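Local coordinates for DNA-damage inducible protein DDI1-like protein (Leishmania major, PDB 5YQ8), which is an aspartic protease of the DDI1 family, represented here by its retroviral protease-like domain, at residues L40-M48 / I60-P68. Numbering follows the deposited sequence.
Sequences LMRLVDVRM and ICGRIHMTP
The carboxylate of D45 reaches across to the imidazole of H65. Its CB lies 3.5 Å from H65 NE2; with CG anti to the backbone N (chi1 173°), OD2 is brought into the plane of the ring, the carboxylate itself being turned 72° from that plane. OD2 takes a nearly straight bond from H65 NE2 (3.1 Å) on its anti lone pair. The same oxygen uses its syn side for R47, whose NE forms a salt bridge with OD2 at 3.0 Å, while OD1 accepts from R47 N and closes an Asx turn. An aspartate suits this place because its short arm serves both a neighbouring backbone and two side chains. At the other ring nitrogen, in the ring plane, R63 NH1 donates to H65 ND1, an arrangement consistent with a neutral ring protonated on NE2; the two in-plane bonds would hold its rotation.

D45 and R63 also form a single antiparallel hydrogen-bonded pair, D45 N to R63 O and R63 N to D45 O, both weak at 3.4 Å. In the retropepsin-like fold of this domain, the loop after helix 32-37 thus runs along the outer edge of strand 62-71, whose other edge bonds to strand 74-83. There C61 and G62 face V82 in a classic beta bulge. Glycine suits position 62 because residues with a side chain scarcely adopt its backbone angles, and its CA lies close against D45 O.

L40, V44 and I64 pack together. V44's branched methyls part, CG2 onto I64 CG1 (3.8 Å) and CG1 toward G62 CA, while I64 CD1 reaches L40 CB at 3.6 Å. M48's flexible, unbranched chain, bent at chi2 and chi3, lets CG touch I60 CD1 (4.0 Å) while CE meets the H65 ring edge at CE1.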
loop_
_atom_site.group_PDB
_atom_site.type_symbol
_atom_site.label_atom_id
_atom_site.label_comp_id
_atom_site.label_asym_id
_atom_site.label_seq_id
_atom_site.Cartn_x
_atom_site.Cartn_y
_atom_site.Cartn_z
ATOM N N LEU A 40 18.917 0.486 -17.979
ATOM C CA LEU A 40 17.889 1.499 -18.181
ATOM C C LEU A 40 18.351 2.929 -17.957
ATOM O O LEU A 40 17.540 3.857 -18.010
ATOM C CB LEU A 40 16.728 1.231 -17.206
ATOM C CG LEU A 40 16.058 -0.123 -17.246
ATOM C CD1 LEU A 40 14.966 -0.170 -16.215
ATOM C CD2 LEU A 40 15.496 -0.352 -18.650
ATOM N N MET A 41 19.638 3.151 -17.738
ATOM C CA MET A 41 20.140 4.517 -17.521
ATOM C C MET A 41 20.038 5.373 -18.743
ATOM O O MET A 41 19.748 6.577 -18.637
ATOM C CB MET A 41 21.580 4.481 -17.073
ATOM C CG MET A 41 21.742 3.829 -15.712
ATOM S SD MET A 41 21.152 4.928 -14.471
ATOM C CE MET A 41 19.543 4.325 -14.066
ATOM N N ARG A 42 20.261 4.770 -19.914
ATOM C CA ARG A 42 20.148 5.502 -21.161
ATOM C C ARG A 42 18.703 6.047 -21.377
ATOM O O ARG A 42 18.497 7.022 -22.088
ATOM C CB ARG A 42 20.561 4.596 -22.307
ATOM C CG ARG A 42 20.814 5.353 -23.578
ATOM C CD ARG A 42 19.695 5.296 -24.579
ATOM N NE ARG A 42 19.215 3.959 -24.910
ATOM C CZ ARG A 42 18.109 3.764 -25.623
ATOM N NH1 ARG A 42 17.392 4.825 -26.042
ATOM N NH2 ARG A 42 17.696 2.512 -25.912
ATOM N N LEU A 43 17.728 5.354 -20.809
ATOM C CA LEU A 43 16.318 5.747 -20.863
ATOM C C LEU A 43 15.921 6.773 -19.804
ATOM O O LEU A 43 14.816 7.309 -19.877
ATOM C CB LEU A 43 15.441 4.490 -20.719
ATOM C CG LEU A 43 15.430 3.496 -21.883
ATOM C CD1 LEU A 43 14.430 2.379 -21.621
ATOM C CD2 LEU A 43 15.049 4.238 -23.161
ATOM N N VAL A 44 16.789 7.020 -18.821
ATOM C CA VAL A 44 16.457 7.914 -17.745
ATOM C C VAL A 44 16.502 9.348 -18.244
ATOM O O VAL A 44 17.583 9.853 -18.570
ATOM C CB VAL A 44 17.361 7.711 -16.518
ATOM C CG1 VAL A 44 17.063 8.774 -15.439
ATOM C CG2 VAL A 44 17.146 6.295 -15.987
ATOM N N ASP A 45 15.333 9.999 -18.296
ATOM C CA ASP A 45 15.265 11.392 -18.672
ATOM C C ASP A 45 15.672 12.193 -17.466
ATOM O O ASP A 45 15.054 12.083 -16.432
ATOM C CB ASP A 45 13.856 11.763 -19.154
ATOM C CG ASP A 45 13.683 13.270 -19.414
ATOM O OD1 ASP A 45 14.675 14.035 -19.268
ATOM O OD2 ASP A 45 12.534 13.695 -19.710
ATOM N N VAL A 46 16.666 13.056 -17.603
ATOM C CA VAL A 46 17.270 13.714 -16.425
ATOM C C VAL A 46 16.801 15.160 -16.340
ATOM O O VAL A 46 17.467 15.972 -15.752
ATOM C CB VAL A 46 18.822 13.715 -16.474
ATOM C CG1 VAL A 46 19.399 12.352 -16.190
ATOM C CG2 VAL A 46 19.299 14.175 -17.843
ATOM N N ARG A 47 15.636 15.482 -16.908
ATOM C CA ARG A 47 15.151 16.860 -16.909
ATOM C C ARG A 47 14.468 17.223 -15.625
ATOM O O ARG A 47 14.323 18.377 -15.308
ATOM C CB ARG A 47 14.214 17.109 -18.081
ATOM C CG ARG A 47 14.932 17.095 -19.421
ATOM C CD ARG A 47 13.971 17.485 -20.515
ATOM N NE ARG A 47 12.879 16.547 -20.642
ATOM C CZ ARG A 47 11.839 16.674 -21.469
ATOM N NH1 ARG A 47 11.692 17.757 -22.253
ATOM N NH2 ARG A 47 10.897 15.718 -21.477
ATOM N N MET A 48 14.040 16.229 -14.884
ATOM C CA MET A 48 13.281 16.432 -13.659
ATOM C C MET A 48 14.116 16.017 -12.423
ATOM O O MET A 48 13.527 15.600 -11.432
ATOM C CB MET A 48 11.988 15.597 -13.767
ATOM C CG MET A 48 12.181 14.129 -14.243
ATOM S SD MET A 48 12.403 13.954 -16.048
ATOM C CE MET A 48 10.905 14.673 -16.733
ATOM N N ILE A 60 15.169 12.577 -7.012
ATOM C CA ILE A 60 15.186 11.537 -7.994
ATOM C C ILE A 60 16.398 11.738 -8.921
ATOM O O ILE A 60 16.889 12.862 -9.104
ATOM C CB ILE A 60 13.858 11.515 -8.780
ATOM C CG1 ILE A 60 13.805 12.674 -9.769
ATOM C CG2 ILE A 60 12.648 11.584 -7.826
ATOM C CD1 ILE A 60 12.522 12.747 -10.534
ATOM N N CYS A 61 16.861 10.641 -9.506
ATOM C CA CYS A 61 17.801 10.658 -10.608
ATOM C C CYS A 61 17.111 10.905 -11.923
ATOM O O CYS A 61 17.786 11.132 -12.873
ATOM C CB CYS A 61 18.514 9.315 -10.764
ATOM S SG CYS A 61 19.618 8.867 -9.460
ATOM N N GLY A 62 15.787 10.784 -12.019
ATOM C CA GLY A 62 15.062 11.034 -13.256
ATOM C C GLY A 62 13.780 10.223 -13.257
ATOM O O GLY A 62 13.372 9.708 -12.205
ATOM N N ARG A 63 13.142 10.164 -14.431
ATOM C CA ARG A 63 11.936 9.406 -14.625
ATOM C C ARG A 63 12.020 8.572 -15.876
ATOM O O ARG A 63 12.406 9.108 -16.892
ATOM C CB ARG A 63 10.756 10.345 -14.721
ATOM C CG ARG A 63 9.379 9.662 -14.676
ATOM C CD ARG A 63 8.245 10.662 -14.790
ATOM N NE ARG A 63 6.947 10.025 -14.560
ATOM C CZ ARG A 63 6.103 9.559 -15.494
ATOM N NH1 ARG A 63 6.341 9.674 -16.805
ATOM N NH2 ARG A 63 4.957 8.971 -15.109
ATOM N N ILE A 64 11.620 7.296 -15.824
ATOM C CA ILE A 64 11.657 6.408 -16.997
ATOM C C ILE A 64 10.224 6.418 -17.485
ATOM O O ILE A 64 9.293 5.965 -16.804
ATOM C CB ILE A 64 12.154 5.029 -16.610
ATOM C CG1 ILE A 64 13.668 5.008 -16.559
ATOM C CG2 ILE A 64 11.763 3.971 -17.606
ATOM C CD1 ILE A 64 14.323 3.720 -16.120
ATOM N N HIS A 65 9.999 6.978 -18.660
ATOM C CA HIS A 65 8.595 7.256 -19.090
ATOM C C HIS A 65 7.897 6.024 -19.622
ATOM O O HIS A 65 6.690 5.925 -19.598
ATOM C CB HIS A 65 8.546 8.394 -20.121
ATOM C CG HIS A 65 9.171 9.648 -19.630
ATOM N ND1 HIS A 65 8.769 10.274 -18.480
ATOM C CD2 HIS A 65 10.189 10.382 -20.125
ATOM C CE1 HIS A 65 9.483 11.378 -18.314
ATOM N NE2 HIS A 65 10.367 11.454 -19.290
ATOM N N MET A 66 8.689 5.088 -20.110
ATOM C CA MET A 66 8.193 3.815 -20.633
ATOM C C MET A 66 9.340 2.850 -20.731
ATOM O O MET A 66 10.332 3.150 -21.358
ATOM C CB MET A 66 7.525 3.933 -22.000
ATOM C CG MET A 66 6.876 2.630 -22.455
ATOM S SD MET A 66 8.042 1.647 -23.341
ATOM C CE MET A 66 7.072 0.305 -23.885
ATOM N N THR A 67 9.217 1.742 -20.002
ATOM C CA THR A 67 10.057 0.593 -20.153
ATOM C C THR A 67 9.167 -0.637 -20.110
ATOM O O THR A 67 8.280 -0.746 -19.262
ATOM C CB THR A 67 11.139 0.503 -19.052
ATOM O OG1 THR A 67 11.961 -0.680 -19.235
ATOM C CG2 THR A 67 10.551 0.471 -17.681
ATOM N N PRO A 68 9.430 -1.579 -20.975
ATOM C CA PRO A 68 8.691 -2.848 -20.845
ATOM C C PRO A 68 9.089 -3.715 -19.630
ATOM O O PRO A 68 10.246 -3.907 -19.334
ATOM C CB PRO A 68 8.979 -3.569 -22.172
ATOM C CG PRO A 68 9.645 -2.526 -23.026
ATOM C CD PRO A 68 10.352 -1.609 -22.112
#